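PDB 3MLC: FG41 Malonate Semialdehyde Decarboxylase from Coryneform bacterium, which belongs to the tautomerase (MIF) superfamily of enzymes, built from beta-alpha-beta units and assembled from three copies of the chain. Local coordinates for residues I3-T8 / Q40-H45; I67-T72 / A105-A110. One frame throughout, in Å; residues are numbered along the deposited sequence.

Contact 1 (I3-T8 / Q40-H45); sequences IRIDLT and QILTAH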
ATOM      1  N   ILE A   3       2.462  -8.253  -4.114  1.00 33.49           N
ATOM      2  CA  ILE A   3       1.435  -7.751  -5.012  1.00 33.91           C
ATOM      3  C   ILE A   3       0.143  -7.497  -4.259  1.00 34.29           C
ATOM      4  O   ILE A   3      -0.376  -8.379  -3.577  1.00 32.58           O
ATOM      5  CB  ILE A   3       1.139  -8.717  -6.237  1.00 34.20           C
ATOM      6  CG1 ILE A   3       2.421  -9.307  -6.836  1.00 33.98           C
ATOM      7  CG2 ILE A   3       0.288  -8.035  -7.308  1.00 33.18           C
ATOM      8  CD1 ILE A   3       3.503  -8.281  -7.172  1.00 31.71           C
ATOM      9  N   ARG A   4      -0.375  -6.278  -4.405  1.00 34.12           N
ATOM     10  CA  ARG A   4      -1.681  -5.955  -3.886  1.00 34.82           C
ATOM     11  C   ARG A   4      -2.622  -5.833  -5.059  1.00 35.10           C
ATOM     12  O   ARG A   4      -2.454  -4.971  -5.929  1.00 35.15           O
ATOM     13  CB  ARG A   4      -1.642  -4.659  -3.052  1.00 35.00           C
ATOM     14  CG  ARG A   4      -0.903  -4.822  -1.750  1.00 34.44           C
ATOM     15  CD  ARG A   4      -0.602  -3.495  -1.082  1.00 35.33           C
ATOM     16  NE  ARG A   4       0.261  -3.688   0.085  1.00 36.13           N
ATOM     17  CZ  ARG A   4      -0.172  -3.847   1.343  1.00 38.33           C
ATOM     18  NH1 ARG A   4      -1.478  -3.823   1.593  1.00 31.89           N
ATOM     19  NH2 ARG A   4       0.708  -4.037   2.354  1.00 32.81           N
ATOM     20  N   ILE A   5      -3.600  -6.726  -5.107  1.00 35.77           N
ATOM     21  CA  ILE A   5      -4.584  -6.697  -6.174  1.00 35.31           C
ATOM     22  C   ILE A   5      -5.869  -6.192  -5.559  1.00 36.01           C
ATOM     23  O   ILE A   5      -6.468  -6.858  -4.710  1.00 36.43           O
ATOM     24  CB  ILE A   5      -4.815  -8.108  -6.805  1.00 35.54           C
ATOM     25  CG1 ILE A   5      -3.524  -8.621  -7.465  1.00 34.21           C
ATOM     26  CG2 ILE A   5      -5.992  -8.073  -7.804  1.00 34.01           C
ATOM     27  CD1 ILE A   5      -3.308 -10.127  -7.361  1.00 30.20           C
ATOM     28  N   ASP A   6      -6.310  -5.021  -5.984  1.00 36.68           N
ATOM     29  CA  ASP A   6      -7.571  -4.506  -5.488  1.00 36.93           C
ATOM     30  C   ASP A   6      -8.591  -4.501  -6.600  1.00 38.07           C
ATOM     31  O   ASP A   6      -8.363  -3.925  -7.659  1.00 38.70           O
ATOM     32  CB  ASP A   6      -7.405  -3.114  -4.882  1.00 36.24           C
ATOM     33  CG  ASP A   6      -6.734  -3.149  -3.531  1.00 34.42           C
ATOM     34  OD1 ASP A   6      -7.423  -2.948  -2.503  1.00 33.49           O
ATOM     35  OD2 ASP A   6      -5.508  -3.345  -3.498  1.00 32.54           O
ATOM     36  N   LEU A   7      -9.712  -5.172  -6.362  1.00 39.38           N
ATOM     37  CA  LEU A   7     -10.733  -5.356  -7.378  1.00 40.56           C
ATOM     38  C   LEU A   7     -12.132  -5.188  -6.782  1.00 41.08           C
ATOM     39  O   LEU A   7     -12.285  -4.895  -5.593  1.00 40.90           O
ATOM     40  CB  LEU A   7     -10.557  -6.705  -8.115  1.00 40.94           C
ATOM     41  CG  LEU A   7     -10.533  -8.061  -7.397  1.00 41.53           C
ATOM     42  CD1 LEU A   7     -10.409  -9.153  -8.422  1.00 44.14           C
ATOM     43  CD2 LEU A   7      -9.383  -8.175  -6.437  1.00 41.92           C
ATOM     44  N   THR A   8     -13.151  -5.339  -7.618  1.00 42.07           N
ATOM     45  CA  THR A   8     -14.529  -5.117  -7.176  1.00 42.66           C
ATOM     46  C   THR A   8     -15.213  -6.450  -6.838  1.00 43.68           C
ATOM     47  O   THR A   8     -14.769  -7.501  -7.296  1.00 43.15           O
ATOM     48  CB  THR A   8     -15.330  -4.280  -8.196  1.00 42.31           C
ATOM     49  OG1 THR A   8     -15.395  -4.984  -9.428  1.00 41.90           O
ATOM     50  CG2 THR A   8     -14.680  -2.915  -8.439  1.00 40.44           C
ATOM     51  N   GLN A  40       0.783 -12.228  -2.372  1.00 31.41           N
ATOM     52  CA  GLN A  40      -0.317 -11.467  -2.927  1.00 31.20           C
ATOM     53  C   GLN A  40      -1.394 -11.226  -1.890  1.00 31.18           C
ATOM     54  O   GLN A  40      -1.721 -12.104  -1.108  1.00 30.17           O
ATOM     55  CB  GLN A  40      -0.946 -12.203  -4.140  1.00 31.50           C
ATOM     56  CG  GLN A  40       0.071 -12.662  -5.214  1.00 32.93           C
ATOM     57  CD  GLN A  40      -0.567 -13.180  -6.491  1.00 32.56           C
ATOM     58  OE1 GLN A  40      -1.639 -13.789  -6.470  1.00 35.41           O
ATOM     59  NE2 GLN A  40       0.100 -12.947  -7.616  1.00 33.31           N
ATOM     60  N   ILE A  41      -1.945 -10.014  -1.892  1.00 32.00           N
ATOM     61  CA  ILE A  41      -3.088  -9.680  -1.050  1.00 31.43           C
ATOM     62  C   ILE A  41      -4.224  -9.247  -1.972  1.00 32.52           C
ATOM     63  O   ILE A  41      -4.172  -8.170  -2.562  1.00 32.38           O
ATOM     64  CB  ILE A  41      -2.757  -8.560   0.017  1.00 31.55           C
ATOM     65  CG1 ILE A  41      -1.633  -9.017   0.971  1.00 32.51           C
ATOM     66  CG2 ILE A  41      -4.007  -8.194   0.805  1.00 26.83           C
ATOM     67  CD1 ILE A  41      -0.909  -7.890   1.762  1.00 30.60           C
ATOM     68  N   LEU A  42      -5.260 -10.078  -2.055  1.00 33.34           N
ATOM     69  CA  LEU A  42      -6.447  -9.785  -2.849  1.00 34.72           C
ATOM     70  C   LEU A  42      -7.474  -9.046  -2.033  1.00 34.99           C
ATOM     71  O   LEU A  42      -7.949  -9.576  -1.027  1.00 36.21           O
ATOM     72  CB  LEU A  42      -7.081 -11.082  -3.319  1.00 35.81           C
ATOM     73  CG  LEU A  42      -6.620 -11.650  -4.644  1.00 36.52           C
ATOM     74  CD1 LEU A  42      -6.833 -13.178  -4.660  1.00 39.99           C
ATOM     75  CD2 LEU A  42      -7.390 -10.978  -5.767  1.00 38.16           C
ATOM     76  N   THR A  43      -7.835  -7.827  -2.444  1.00 34.88           N
ATOM     77  CA  THR A  43      -8.905  -7.108  -1.735  1.00 34.73           C
ATOM     78  C   THR A  43     -10.044  -6.709  -2.669  1.00 35.51           C
ATOM     79  O   THR A  43      -9.812  -6.176  -3.759  1.00 35.24           O
ATOM     80  CB  THR A  43      -8.373  -5.906  -0.946  1.00 35.45           C
ATOM     81  OG1 THR A  43      -7.159  -6.281  -0.272  1.00 32.16           O
ATOM     82  CG2 THR A  43      -9.400  -5.451   0.078  1.00 34.71           C
ATOM     83  N   ALA A  44     -11.271  -6.994  -2.236  1.00 35.77           N
ATOM     84  CA  ALA A  44     -12.467  -6.758  -3.036  1.00 36.72           C
ATOM     85  C   ALA A  44     -13.309  -5.681  -2.367  1.00 37.46           C
ATOM     86  O   ALA A  44     -13.498  -5.705  -1.160  1.00 37.38           O
ATOM     87  CB  ALA A  44     -13.254  -8.042  -3.174  1.00 36.88           C
ATOM     88  N   HIS A  45     -13.770  -4.706  -3.148  1.00 38.66           N
ATOM     89  CA  HIS A  45     -14.473  -3.563  -2.591  1.00 39.15           C
ATOM     90  C   HIS A  45     -15.829  -3.480  -3.288  1.00 41.06           C
ATOM     91  O   HIS A  45     -16.026  -4.080  -4.348  1.00 40.81           O
ATOM     92  CB  HIS A  45     -13.687  -2.263  -2.828  1.00 38.79           C
ATOM     93  CG  HIS A  45     -12.237  -2.336  -2.448  1.00 37.10           C
ATOM     94  ND1 HIS A  45     -11.752  -1.855  -1.250  1.00 37.47           N
ATOM     95  CD2 HIS A  45     -11.165  -2.823  -3.118  1.00 34.94           C
ATOM     96  CE1 HIS A  45     -10.447  -2.066  -1.188  1.00 36.02           C
ATOM     97  NE2 HIS A  45     -10.064  -2.642  -2.313  1.00 36.20           N
TER
HETATM   98  O   HOH W   1      -5.050  -5.594  -1.799  1.00 27.47           O
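Asp6 and His45 meet with their first torsions setting each CG beside its own backbone N, anti to the carbonyl carbon (chi1 -75° for Asp6 and -49° for His45). The ring and the carboxylate cross on one face of the sheet. His45 NE2 donates to Asp6 OD1 at 2.7 Å. The carboxylate oxygen uses its anti lone pair and lies in the ring plane. The carboxylate and ring planes are 21° apart. This bond probably helps fix the rotation of the ring. The other oxygen, Asp6 OD2, bonds a water at 2.9 Å. The same water reaches Ile41 O at 2.8 Å and Thr43 OG1 at 2.7 Å, and so bridges the two strands. Across the subunit interface, Asp6 OD2 also pairs with Arg4 NH1 of the third subunit. His45, the water and that arginine together hold both oxygens of the Asp6 carboxylate. Ile41 CD1 lies over one face of the Arg4 guanidinium, toward the rim, 4.1 Å from Arg4 NH1.

The face with Ile3, Ile5, Leu7 and Leu42 is largely apolar, with Gln40 at one end. Leu42 CD2 packs against Leu7 CD2 at 3.5 Å and Ile5 CG2 at 3.8 Å. Five backbone bonds join the strands in parallel register. The pattern runs from Ile41 N to Ile3 O through to His45 N to Leu7 O, and Thr43 N to Ile5 O is 2.8 Å.

Strands 2-8 and 39-45 are the two parallel strands of a beta-alpha-beta unit. Helix 14-31 makes the crossover, and its Arg16 and Ile19 touch Leu7. Gln40 NE2 bonds Ala20 O of that helix. On its other side, strand 2-8 runs antiparallel to strand 66-73, and Gln40 carries the sheet on into the second subunit.

Contact 2 (I67-T72 / A105-A110); sequences IIHVFT and AITENA. With PR6 (3-chloro-3-oxopropanoic acid), chain F.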
ATOM      1  N   ILE A  67      -7.047  -3.155  -9.958  1.00 35.79           N
ATOM      2  CA  ILE A  67      -5.849  -2.370  -9.712  1.00 35.17           C
ATOM      3  C   ILE A  67      -4.790  -3.280  -9.129  1.00 35.53           C
ATOM      4  O   ILE A  67      -5.037  -3.978  -8.145  1.00 35.87           O
ATOM      5  CB  ILE A  67      -6.107  -1.131  -8.776  1.00 34.96           C
ATOM      6  CG1 ILE A  67      -7.191  -0.223  -9.376  1.00 33.90           C
ATOM      7  CG2 ILE A  67      -4.809  -0.353  -8.533  1.00 33.61           C
ATOM      8  CD1 ILE A  67      -7.344   1.105  -8.675  1.00 36.29           C
ATOM      9  N   ILE A  68      -3.603  -3.241  -9.734  1.00 35.24           N
ATOM     10  CA  ILE A  68      -2.516  -4.149  -9.415  1.00 35.62           C
ATOM     11  C   ILE A  68      -1.297  -3.307  -9.061  1.00 34.60           C
ATOM     12  O   ILE A  68      -0.815  -2.554  -9.870  1.00 34.93           O
ATOM     13  CB  ILE A  68      -2.213  -5.104 -10.616  1.00 35.62           C
ATOM     14  CG1 ILE A  68      -3.405  -6.018 -10.902  1.00 36.51           C
ATOM     15  CG2 ILE A  68      -0.942  -5.923 -10.380  1.00 36.42           C
ATOM     16  CD1 ILE A  68      -3.515  -6.480 -12.359  1.00 37.86           C
ATOM     17  N   HIS A  69      -0.816  -3.425  -7.833  1.00 34.21           N
ATOM     18  CA  HIS A  69       0.272  -2.575  -7.360  1.00 33.68           C
ATOM     19  C   HIS A  69       1.386  -3.513  -6.974  1.00 34.88           C
ATOM     20  O   HIS A  69       1.235  -4.301  -6.056  1.00 35.50           O
ATOM     21  CB  HIS A  69      -0.204  -1.794  -6.137  1.00 32.67           C
ATOM     22  CG  HIS A  69       0.665  -0.645  -5.734  1.00 29.25           C
ATOM     23  ND1 HIS A  69       1.959  -0.456  -6.194  1.00 27.92           N
ATOM     24  CD2 HIS A  69       0.437   0.349  -4.844  1.00 25.87           C
ATOM     25  CE1 HIS A  69       2.469   0.621  -5.628  1.00 27.53           C
ATOM     26  NE2 HIS A  69       1.566   1.129  -4.807  1.00 27.61           N
ATOM     27  N   VAL A  70       2.497  -3.419  -7.693  1.00 34.91           N
ATOM     28  CA  VAL A  70       3.637  -4.302  -7.518  1.00 35.08           C
ATOM     29  C   VAL A  70       4.698  -3.623  -6.643  1.00 34.72           C
ATOM     30  O   VAL A  70       5.249  -2.587  -7.015  1.00 34.66           O
ATOM     31  CB  VAL A  70       4.270  -4.673  -8.927  1.00 35.25           C
ATOM     32  CG1 VAL A  70       5.471  -5.626  -8.793  1.00 35.36           C
ATOM     33  CG2 VAL A  70       3.228  -5.259  -9.853  1.00 33.55           C
ATOM     34  N   PHE A  71       4.988  -4.208  -5.484  1.00 34.43           N
ATOM     35  CA  PHE A  71       6.113  -3.762  -4.663  1.00 34.36           C
ATOM     36  C   PHE A  71       7.305  -4.702  -4.859  1.00 36.33           C
ATOM     37  O   PHE A  71       7.242  -5.905  -4.541  1.00 36.60           O
ATOM     38  CB  PHE A  71       5.733  -3.663  -3.186  1.00 33.99           C
ATOM     39  CG  PHE A  71       4.594  -2.719  -2.909  1.00 30.90           C
ATOM     40  CD1 PHE A  71       4.840  -1.387  -2.578  1.00 30.00           C
ATOM     41  CD2 PHE A  71       3.284  -3.162  -2.969  1.00 30.85           C
ATOM     42  CE1 PHE A  71       3.797  -0.511  -2.296  1.00 30.41           C
ATOM     43  CE2 PHE A  71       2.220  -2.285  -2.690  1.00 29.42           C
ATOM     44  CZ  PHE A  71       2.480  -0.967  -2.346  1.00 30.24           C
ATOM     45  N   THR A  72       8.401  -4.168  -5.359  1.00 37.31           N
ATOM     46  CA  THR A  72       9.499  -4.990  -5.826  1.00 38.01           C
ATOM     47  C   THR A  72      10.855  -4.343  -5.740  1.00 38.27           C
ATOM     48  O   THR A  72      10.961  -3.169  -5.794  1.00 37.64           O
ATOM     49  CB  THR A  72       9.220  -5.563  -7.188  1.00 38.02           C
ATOM     50  OG1 THR A  72       9.898  -6.802  -7.337  1.00 38.38           O
ATOM     51  CG2 THR A  72       9.630  -4.643  -8.221  1.00 38.29           C
ATOM     52  N   ALA A 105       0.745  -0.353 -11.241  1.00 37.14           N
ATOM     53  CA  ALA A 105       1.815   0.495 -10.754  1.00 37.34           C
ATOM     54  C   ALA A 105       2.909  -0.328 -10.065  1.00 37.20           C
ATOM     55  O   ALA A 105       2.666  -1.411  -9.510  1.00 37.12           O
ATOM     56  CB  ALA A 105       1.257   1.550  -9.799  1.00 37.49           C
ATOM     57  N   ILE A 106       4.125   0.192 -10.117  1.00 37.18           N
ATOM     58  CA  ILE A 106       5.234  -0.415  -9.424  1.00 36.86           C
ATOM     59  C   ILE A 106       5.842   0.604  -8.479  1.00 37.41           C
ATOM     60  O   ILE A 106       6.005   1.783  -8.829  1.00 36.79           O
ATOM     61  CB  ILE A 106       6.335  -0.894 -10.408  1.00 37.19           C
ATOM     62  CG1 ILE A 106       5.745  -1.841 -11.466  1.00 36.80           C
ATOM     63  CG2 ILE A 106       7.546  -1.521  -9.620  1.00 35.69           C
ATOM     64  CD1 ILE A 106       6.573  -1.978 -12.730  1.00 36.71           C
ATOM     65  N   THR A 107       6.142   0.162  -7.287  1.00 37.45           N
ATOM     66  CA  THR A 107       6.922   0.912  -6.378  1.00 38.29           C
ATOM     67  C   THR A 107       8.009   0.084  -5.760  1.00 37.69           C
ATOM     68  O   THR A 107       7.839  -1.065  -5.502  1.00 37.65           O
ATOM     69  CB  THR A 107       6.075   1.750  -5.384  1.00 38.75           C
ATOM     70  OG1 THR A 107       6.544   1.623  -4.056  1.00 43.08           O
ATOM     71  CG2 THR A 107       4.672   1.466  -5.453  1.00 38.61           C
ATOM     72  N   GLU A 108       9.158   0.687  -5.564  1.00 37.12           N
ATOM     73  CA  GLU A 108      10.392  -0.028  -5.485  1.00 37.02           C
ATOM     74  C   GLU A 108      11.074   0.112  -4.147  1.00 35.53           C
ATOM     75  O   GLU A 108      10.942   1.088  -3.520  1.00 35.98           O
ATOM     76  CB  GLU A 108      11.302   0.433  -6.593  1.00 37.12           C
ATOM     77  CG  GLU A 108      11.096  -0.270  -7.874  1.00 38.63           C
ATOM     78  CD  GLU A 108      12.010   0.244  -8.913  1.00 39.02           C
ATOM     79  OE1 GLU A 108      12.135  -0.356  -9.953  1.00 37.62           O
ATOM     80  OE2 GLU A 108      12.619   1.264  -8.670  1.00 40.28           O
ATOM     81  N   ASN A 109      11.760  -0.925  -3.711  1.00 35.53           N
ATOM     82  CA  ASN A 109      12.729  -0.876  -2.636  1.00 34.89           C
ATOM     83  C   ASN A 109      13.969  -1.684  -2.969  1.00 35.41           C
ATOM     84  O   ASN A 109      14.227  -1.907  -4.094  1.00 34.57           O
ATOM     85  CB  ASN A 109      12.109  -1.391  -1.368  1.00 34.41           C
ATOM     86  CG  ASN A 109      11.576  -2.783  -1.507  1.00 33.05           C
ATOM     87  OD1 ASN A 109      11.842  -3.468  -2.452  1.00 30.20           O
ATOM     88  ND2 ASN A 109      10.827  -3.194  -0.557  1.00 24.02           N
ATOM     89  N   ALA A 110      14.690  -2.154  -1.964  1.00 36.24           N
ATOM     90  CA  ALA A 110      15.938  -2.882  -2.128  1.00 35.96           C
ATOM     91  C   ALA A 110      15.881  -4.318  -1.577  1.00 36.40           C
ATOM     92  O   ALA A 110      14.974  -4.618  -0.852  1.00 36.96           O
ATOM     93  CB  ALA A 110      17.023  -2.119  -1.462  1.00 36.68           C
TER
HETATM   94  CAH PR6 F 150       9.715 -10.317  -4.278  1.00 36.30           C
HETATM   95  OAI PR6 F 150      10.360 -11.313  -4.417  1.00 37.07           O
HETATM   96  CAJ PR6 F 150      10.192  -9.250  -3.342  1.00 35.34           C
HETATM   97  CAK PR6 F 150      11.397  -8.618  -4.031  1.00 38.32           C
HETATM   98  OAL PR6 F 150      12.486  -8.977  -3.662  1.00 36.99           O
HETATM   99  OAM PR6 F 150      11.193  -7.892  -4.983  1.00 38.24           O
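Ala105 O takes the shortest sound polar bond here, from Val70 N at 2.7 Å. The CA of His69 also lies near it, as a CA-H...O contact. Val70 O then accepts Thr107 N at 2.9 Å. Thr72 N to Thr107 O and Asn109 N to Thr72 O are longer, both 3.2 Å. The strands are parallel.

Val70, Ile106 and Thr72 share one face. Ile106 CG1 lies 4.1 Å from Val70 CB, and Ile106 CG2 lies 4.0 Å from Thr72 CG2. Phe85 and Lys81 of helix 78-92 touch Ile106 on this face. The other face carries His69, Phe71 and Thr107, though the placement of the Thr107 side chain is doubtful. There His69 meets Phe71 of the third subunit edge-to-face, and Phe71 meets His69 of the second.

Thr72 OG1 is anti to the backbone N (chi1 -151°) and donates to OAM of 3-chloro-3-oxopropanoic acid at 2.9 Å. Gln73 N and Tyr123 OH also bond the ligand. Thr72 thus splits its roles: its methyl packs on Ile106, and its hydroxyl, with Gln73 N next along the chain, brings the end of strand 66-73 to the ligand.

In the fold
Within this chain, the two contacts are the outer pairs of one mixed sheet, ordered 39-45, 2-8, 66-73, 102-109. Each is a parallel pair from its own beta-alpha-beta unit, and their centres lie about 14 Å apart. Strands 2-8 and 66-73 join them, antiparallel. Asp6 N to Ile67 O is a probable hydrogen bond of 2.7 Å, and Arg4 O to His69 N one of 2.9 Å. Ile3 CD1 packs on Val70 CG1 at 3.7 Å, and Arg4 CD on Phe71 CE2 at 3.5 Å. Contact 2 binds 3-chloro-3-oxopropanoic acid directly. Contact 1 stays further off, with the Ile3 side chain about 7 Å from the ligand. Both contacts also touch the second subunit.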